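Local coordinates for protein minor fimbrium subunit Mfa5 (PDB 6TO1) that serves as an accessory subunit of the minor fimbriae, the surface pili that mediate biofilm formation and adhesion to host cells and to other oral bacteria, at residues 235-240 and 366-371; 473-478 and 526-531; 496-501 and 629-634. All blocks are in the same frame, centred on the assembly; numbering follows the deposited sequence.

Contact 1: 235-240 and 366-371; sequences DGLATE and GDFALA. With PO4 (phosphate ion), chain C.
This is a small, mostly buried packing contact in the von Willebrand factor type A domain, where the loop leaving strand 227-234 lies on the start of helix 369-378. Gly236 and Ala371 come closest, their CA atoms 4.2 Å apart. Glycine suits this place because it accepts the positive phi of 99° and brings no side chain between loop and helix. The small Ala371 fits equally well: its CB rests 3.3 Å from Asp235 O, and its CA-H points at Gly236 O. Beside this close approach, Leu237 holds its CG anti to the backbone N (chi1 -175°), which brings CD1 within 3.8 Å of Leu370 CD2 and sets CD2 at the edge of the Phe368 ring.

Asp235 OD1 receives the N-H of Leu237 almost straight (3.2 Å), an Asx turn that shapes the loop. Asp235 OD2 is hydrogen-bonded to Ser137, a magnesium ligand, and forms a salt bridge with Arg145, consistent with a second-shell role. Thr239 OG1 donates to O2 of a phosphate ion, probably from the crystallisation liquor, at 2.6 Å.

Both segments follow adjacent parallel strands, 227-234 and 357-362, at the same end of the central sheet, while helices 262-272 and 274-277 pack against Leu370.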
# COMPACT_ATOMS: atom_id res chain seq x y z
N ASP A 235 -34.53 -5.47 -19.47
CA ASP A 235 -34.96 -6.80 -19.89
C ASP A 235 -34.39 -7.19 -21.25
O ASP A 235 -34.59 -8.34 -21.67
CB ASP A 235 -36.49 -6.95 -19.89
CG ASP A 235 -37.19 -6.04 -20.87
OD1 ASP A 235 -36.64 -5.72 -21.97
OD2 ASP A 235 -38.34 -5.66 -20.53
N GLY A 236 -33.67 -6.29 -21.92
CA GLY A 236 -32.82 -6.66 -23.04
C GLY A 236 -33.40 -6.44 -24.42
O GLY A 236 -32.67 -6.60 -25.42
N LEU A 237 -34.68 -6.12 -24.53
CA LEU A 237 -35.28 -5.90 -25.85
C LEU A 237 -35.35 -4.41 -26.15
O LEU A 237 -36.34 -3.74 -25.84
CB LEU A 237 -36.66 -6.56 -25.91
CG LEU A 237 -37.33 -6.49 -27.28
CD1 LEU A 237 -36.42 -7.21 -28.30
CD2 LEU A 237 -38.72 -7.05 -27.31
N ALA A 238 -34.32 -3.88 -26.81
CA ALA A 238 -34.34 -2.47 -27.19
C ALA A 238 -35.34 -2.26 -28.32
O ALA A 238 -35.49 -3.09 -29.22
CB ALA A 238 -32.93 -2.00 -27.61
N THR A 239 -36.05 -1.13 -28.26
CA THR A 239 -37.06 -0.85 -29.25
C THR A 239 -36.97 0.57 -29.83
O THR A 239 -37.82 0.94 -30.64
CB THR A 239 -38.47 -1.05 -28.67
OG1 THR A 239 -38.66 -0.17 -27.56
CG2 THR A 239 -38.70 -2.49 -28.24
N GLU A 240 -35.99 1.36 -29.42
CA GLU A 240 -35.80 2.73 -29.90
C GLU A 240 -34.31 2.98 -30.08
O GLU A 240 -33.49 2.39 -29.37
CB GLU A 240 -36.36 3.77 -28.92
CG GLU A 240 -37.83 3.56 -28.56
CD GLU A 240 -38.78 4.31 -29.46
OE1 GLU A 240 -38.33 5.07 -30.35
OE2 GLU A 240 -40.02 4.13 -29.30
N GLY A 366 -37.29 -15.49 -18.58
CA GLY A 366 -37.86 -16.55 -19.39
C GLY A 366 -36.98 -17.07 -20.52
O GLY A 366 -37.47 -17.77 -21.40
N ASP A 367 -35.69 -16.71 -20.51
CA ASP A 367 -34.69 -17.07 -21.52
C ASP A 367 -35.16 -16.76 -22.95
O ASP A 367 -35.38 -17.64 -23.78
CB ASP A 367 -34.28 -18.53 -21.40
CG ASP A 367 -33.03 -18.84 -22.24
OD1 ASP A 367 -32.25 -17.90 -22.54
OD2 ASP A 367 -32.85 -20.02 -22.59
N PHE A 368 -35.26 -15.47 -23.20
CA PHE A 368 -35.49 -14.91 -24.53
C PHE A 368 -34.11 -14.63 -25.11
O PHE A 368 -33.43 -13.70 -24.67
CB PHE A 368 -36.36 -13.66 -24.39
CG PHE A 368 -36.73 -12.97 -25.66
CD1 PHE A 368 -36.83 -13.63 -26.88
CD2 PHE A 368 -37.02 -11.62 -25.63
CE1 PHE A 368 -37.17 -12.92 -28.03
CE2 PHE A 368 -37.38 -10.94 -26.74
CZ PHE A 368 -37.45 -11.58 -27.95
N ALA A 369 -33.68 -15.46 -26.07
CA ALA A 369 -32.28 -15.42 -26.50
C ALA A 369 -31.89 -14.06 -27.10
O ALA A 369 -30.78 -13.57 -26.85
CB ALA A 369 -32.01 -16.53 -27.51
N LEU A 370 -32.76 -13.45 -27.91
CA LEU A 370 -32.40 -12.16 -28.50
C LEU A 370 -32.03 -11.16 -27.40
O LEU A 370 -31.04 -10.41 -27.50
CB LEU A 370 -33.56 -11.59 -29.33
CG LEU A 370 -33.46 -10.15 -29.82
CD1 LEU A 370 -32.22 -9.94 -30.66
CD2 LEU A 370 -34.68 -9.76 -30.57
N ALA A 371 -32.84 -11.12 -26.35
CA ALA A 371 -32.61 -10.16 -25.28
C ALA A 371 -31.35 -10.47 -24.51
O ALA A 371 -30.52 -9.59 -24.28
CB ALA A 371 -33.80 -10.15 -24.32
P PO4 C . -41.39 -1.10 -24.63
O1 PO4 C . -42.36 -0.00 -24.15
O2 PO4 C . -40.42 -0.50 -25.63
O3 PO4 C . -42.23 -2.14 -25.35
O4 PO4 C . -40.72 -1.76 -23.49

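Contact 2: 473-478 and 526-531; sequences ADLDYI and VKLGYG
The capped first turn of helix 475-480 closes over Leu528, a leucine in the bend between strands 525-526 and 530-539. Three aliphatic side chains of segment 473-478 surround the branched end of this residue. Ala473 CB sits 3.8 Å from Leu528 CG, its small methyl letting the whole fork come near. Leu475 comes in obliquely and lays CD1 4.0 Å from Leu528 CD2. Ile478 arrives tip to tip, with CD1 at 4.0 Å from Leu528 CD1; an extended chi2 of 167° carries that terminal methyl out from the helix. With CG anti to the carbonyl carbon (chi1 -88°), the fork of Leu528 is carried toward Ala473, Leu475 and Ile478.

Asp474 is the N-cap of the helix. Its OD1 accepts the N-H of Tyr477 at 3.2 Å, nearly straight though from above the carboxylate plane, and aspartate is well placed here, since its charge probably also interacts favourably with the helix dipole. Being three positions apart, Leu475 and Ile478 lie on the same face of the helix, toward segment 526-531, while Asp474 points away. The helix follows strand 463-473 of one antiparallel sheet after the single residue Asp474, whereas strand 530-539 begins another sheet, so this aliphatic cluster lies where two beta-rich parts of the protein meet.

Beyond the cluster, Leu475 CD2 lies 3.7 Å from Tyr530 O and also touches Gly531 CA. Asn109 ties the same bend by its side-chain amide, accepting from Gly529 N and donating to Tyr530 O, and Pro633 adds a further apolar surface against Leu528.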
# COMPACT_ATOMS: atom_id res chain seq x y z
N ALA A 473 27.67 -0.48 24.17
CA ALA A 473 28.73 0.54 24.18
C ALA A 473 30.10 -0.11 24.41
O ALA A 473 30.24 -0.99 25.26
CB ALA A 473 28.47 1.57 25.26
N ASP A 474 31.09 0.32 23.62
CA ASP A 474 32.50 -0.10 23.74
C ASP A 474 33.21 0.97 24.57
O ASP A 474 33.59 2.03 24.06
CB ASP A 474 33.10 -0.27 22.35
CG ASP A 474 34.56 -0.64 22.35
OD1 ASP A 474 35.22 -0.56 23.40
OD2 ASP A 474 35.04 -1.00 21.27
N LEU A 475 33.31 0.72 25.88
CA LEU A 475 33.75 1.78 26.79
C LEU A 475 35.17 2.25 26.47
O LEU A 475 35.46 3.45 26.57
CB LEU A 475 33.68 1.28 28.24
CG LEU A 475 32.32 1.48 28.92
CD1 LEU A 475 31.25 0.62 28.25
CD2 LEU A 475 32.36 1.18 30.42
N ASP A 476 36.07 1.33 26.15
CA ASP A 476 37.46 1.74 25.91
C ASP A 476 37.57 2.57 24.63
O ASP A 476 38.34 3.53 24.58
CB ASP A 476 38.36 0.52 25.82
CG ASP A 476 38.59 -0.17 27.16
OD1 ASP A 476 38.57 0.49 28.21
OD2 ASP A 476 38.79 -1.40 27.15
N TYR A 477 36.81 2.21 23.60
CA TYR A 477 36.80 3.03 22.39
C TYR A 477 36.29 4.44 22.69
O TYR A 477 36.87 5.44 22.25
CB TYR A 477 35.95 2.38 21.30
CG TYR A 477 36.04 3.13 20.00
CD1 TYR A 477 36.96 2.77 19.03
CD2 TYR A 477 35.23 4.23 19.77
CE1 TYR A 477 37.06 3.48 17.84
CE2 TYR A 477 35.32 4.95 18.61
CZ TYR A 477 36.22 4.56 17.64
OH TYR A 477 36.29 5.29 16.49
N ILE A 478 35.17 4.53 23.42
CA ILE A 478 34.61 5.83 23.77
C ILE A 478 35.60 6.63 24.61
O ILE A 478 35.79 7.83 24.41
CB ILE A 478 33.25 5.65 24.49
CG1 ILE A 478 32.24 5.04 23.49
CG2 ILE A 478 32.75 6.93 25.05
CD1 ILE A 478 31.01 4.53 24.12
N VAL A 526 22.03 8.20 22.63
CA VAL A 526 22.09 7.50 23.90
C VAL A 526 23.27 8.02 24.72
O VAL A 526 24.30 8.45 24.18
CB VAL A 526 22.22 5.96 23.75
CG1 VAL A 526 21.04 5.38 22.97
CG2 VAL A 526 23.50 5.59 23.09
N LYS A 527 23.09 7.99 26.03
CA LYS A 527 24.17 8.21 27.00
C LYS A 527 24.38 6.94 27.82
O LYS A 527 23.43 6.27 28.22
CB LYS A 527 23.84 9.39 27.92
CG LYS A 527 23.73 10.71 27.17
CD LYS A 527 23.21 11.86 28.06
CE LYS A 527 23.00 13.12 27.21
NZ LYS A 527 22.41 14.25 27.96
N LEU A 528 25.65 6.60 28.03
CA LEU A 528 25.99 5.41 28.80
C LEU A 528 25.46 5.53 30.23
O LEU A 528 25.41 6.62 30.80
CB LEU A 528 27.51 5.21 28.83
CG LEU A 528 28.11 4.41 27.69
CD1 LEU A 528 27.81 5.13 26.39
CD2 LEU A 528 29.59 4.28 27.89
N GLY A 529 25.03 4.40 30.79
CA GLY A 529 24.52 4.38 32.15
C GLY A 529 25.52 3.88 33.19
O GLY A 529 25.32 4.13 34.38
N TYR A 530 26.57 3.18 32.76
CA TYR A 530 27.55 2.58 33.67
C TYR A 530 28.96 2.68 33.12
O TYR A 530 29.21 2.39 31.95
CB TYR A 530 27.23 1.09 33.94
CG TYR A 530 25.88 0.93 34.58
CD1 TYR A 530 25.72 0.93 35.96
CD2 TYR A 530 24.73 0.86 33.78
CE1 TYR A 530 24.47 0.85 36.53
CE2 TYR A 530 23.49 0.78 34.34
CZ TYR A 530 23.35 0.77 35.70
OH TYR A 530 22.10 0.68 36.25
N GLY A 531 29.91 3.03 33.99
CA GLY A 531 31.31 3.04 33.64
C GLY A 531 32.10 2.03 34.46
O GLY A 531 31.53 1.22 35.20

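Contact 3: 496-501 and 629-634; sequences GGFDTN and SWKKPA
Ser629 OG accepts two backbone N-H groups, from Lys632 at 3.0 Å and, more weakly, from Lys631 at 3.2 Å. This ST motif curls the turn between strands 624-628 and 634-643, and serine fits because its short side chain can fold back onto the peptides that follow. The turn offers Trp630 to Phe498, at the start of the short strand 498-499, and the two rings make a T-shaped (edge-to-face) pair. The tryptophan supplies the edge: its CZ3 stands over the centre of the phenylalanine ring and comes within 3.6 Å of CE2 of Phe498. The centroids of the Phe498 ring and the six-membered ring of Trp630 are 4.9 Å apart, with the planes inclined at 64°.

Trp630 reaches across because its CG lies between the backbone N and the carbonyl carbon (chi1 71°). The far corner of the indole continues past Phe498 to the backbone of Gly496 and Gly497, with CH2 3.7 Å from Gly496 O and close to Gly497 CA. Glycine suits position 496 through its positive phi. At the other end of the indole, NE1 is hydrogen-bonded to Glu589, which helps fix the ring's rotation. Trp630 O, in contrast, is buried without a polar partner in the model. Lys631 packs its CA against Phe498 CZ, and in one of its two conformers NZ lies 3.9 Å from Phe498 CE1.

Asn501, at the start of strand 501-510, has its CG joined covalently to Lys94 NZ. This is the intramolecular isopeptide, in which Asn501 no longer carries ND2; Thr500 OG1 donates to the remaining oxygen, Asn501 OD1, at 2.8 Å from above the carbonyl plane.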
# COMPACT_ATOMS: atom_id res chain seq x y z
N GLY A 496 20.90 14.78 23.22
CA GLY A 496 22.29 15.20 23.29
C GLY A 496 23.31 14.09 23.40
O GLY A 496 24.49 14.37 23.58
N GLY A 497 22.89 12.83 23.31
CA GLY A 497 23.80 11.72 23.46
C GLY A 497 24.56 11.41 22.19
O GLY A 497 24.58 12.17 21.22
N PHE A 498 25.22 10.25 22.23
CA PHE A 498 25.94 9.73 21.09
C PHE A 498 24.95 9.12 20.11
O PHE A 498 23.99 8.47 20.53
CB PHE A 498 26.89 8.63 21.53
CG PHE A 498 28.03 9.12 22.41
CD1 PHE A 498 28.76 10.22 22.05
CD2 PHE A 498 28.38 8.41 23.55
CE1 PHE A 498 29.81 10.66 22.81
CE2 PHE A 498 29.45 8.82 24.33
CZ PHE A 498 30.16 9.96 23.97
N ASP A 499 25.24 9.27 18.82
CA ASP A 499 24.50 8.53 17.80
C ASP A 499 24.66 7.02 18.00
O ASP A 499 25.77 6.53 18.22
CB ASP A 499 25.02 8.85 16.41
CG ASP A 499 24.41 10.11 15.81
OD1 ASP A 499 23.17 10.22 15.76
OD2 ASP A 499 25.19 10.98 15.38
N THR A 500 23.56 6.28 17.83
CA THR A 500 23.69 4.84 17.62
C THR A 500 23.96 4.50 16.16
O THR A 500 24.59 3.47 15.86
CB THR A 500 22.43 4.10 18.08
OG1 THR A 500 21.31 4.55 17.31
CG2 THR A 500 22.12 4.36 19.54
N ASN A 501 23.50 5.35 15.25
CA ASN A 501 23.65 5.15 13.82
C ASN A 501 24.33 6.36 13.20
O ASN A 501 24.03 7.50 13.56
CB ASN A 501 22.28 4.99 13.07
CG ASN A 501 21.35 4.01 13.69
OD1 ASN A 501 21.56 3.44 14.75
N SER A 629 32.60 9.52 33.34
CA SER A 629 31.34 10.13 32.92
C SER A 629 30.75 9.29 31.80
O SER A 629 31.39 8.37 31.29
CB SER A 629 31.53 11.56 32.42
OG SER A 629 32.21 11.54 31.16
N TRP A 630 29.55 9.66 31.35
CA TRP A 630 28.96 8.96 30.21
C TRP A 630 29.75 9.17 28.93
O TRP A 630 29.69 8.31 28.04
CB TRP A 630 27.51 9.38 30.03
CG TRP A 630 27.23 10.74 29.53
CD1 TRP A 630 26.91 11.83 30.27
CD2 TRP A 630 27.15 11.14 28.16
NE1 TRP A 630 26.66 12.91 29.46
CE2 TRP A 630 26.81 12.51 28.15
CE3 TRP A 630 27.37 10.48 26.94
CZ2 TRP A 630 26.67 13.23 26.97
CZ3 TRP A 630 27.22 11.20 25.76
CH2 TRP A 630 26.87 12.57 25.79
N LYS A 631 30.51 10.26 28.82
CA LYS A 631 31.35 10.46 27.65
C LYS A 631 32.74 9.87 27.80
O LYS A 631 33.40 9.60 26.79
CB LYS A 631 31.48 11.96 27.34
CG LYS A 631 30.16 12.66 27.11
CD LYS A 631 30.37 14.15 26.82
CE LYS A 631 30.42 14.43 25.32
NZ LYS A 631 31.52 13.71 24.64
N LYS A 632 33.21 9.67 29.02
CA LYS A 632 34.55 9.12 29.27
C LYS A 632 34.37 8.09 30.38
O LYS A 632 34.60 8.37 31.56
CB LYS A 632 35.53 10.24 29.66
CG LYS A 632 35.82 11.21 28.53
CD LYS A 632 36.46 10.52 27.32
CE LYS A 632 36.70 11.52 26.16
NZ LYS A 632 37.16 10.78 24.95
N PRO A 633 33.93 6.88 30.03
CA PRO A 633 33.38 5.97 31.04
C PRO A 633 34.35 4.93 31.57
O PRO A 633 33.90 4.06 32.33
CB PRO A 633 32.27 5.28 30.24
CG PRO A 633 32.92 5.08 28.89
CD PRO A 633 33.62 6.43 28.65
N ALA A 634 35.62 4.97 31.17
CA ALA A 634 36.60 3.95 31.55
C ALA A 634 37.82 4.63 32.17
O ALA A 634 38.74 5.07 31.47
CB ALA A 634 37.01 3.10 30.33

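After strands 90-98 and 110-119, which share a sheet with strand 463-473, the chain builds the von Willebrand factor domain around its mixed central sheet. There contact 1 closes a loop of 125 residues, which includes the calcium site, before either of the others opens. Contacts 2 and 3 lie on the opposite side of the chain's centre, their nearest atoms about 71 and 66 Å from those of contact 1. They close loops of 47 and 127 residues and cross: 496-501 falls inside the loop of contact 2, 629-634 beyond it. Their centres are about 6 Å apart, and Val526 O lies 2.8 Å from Phe498 N. Together they join helix 475-480 and strand 498-499 to the sheet of 530-539 and 634-643.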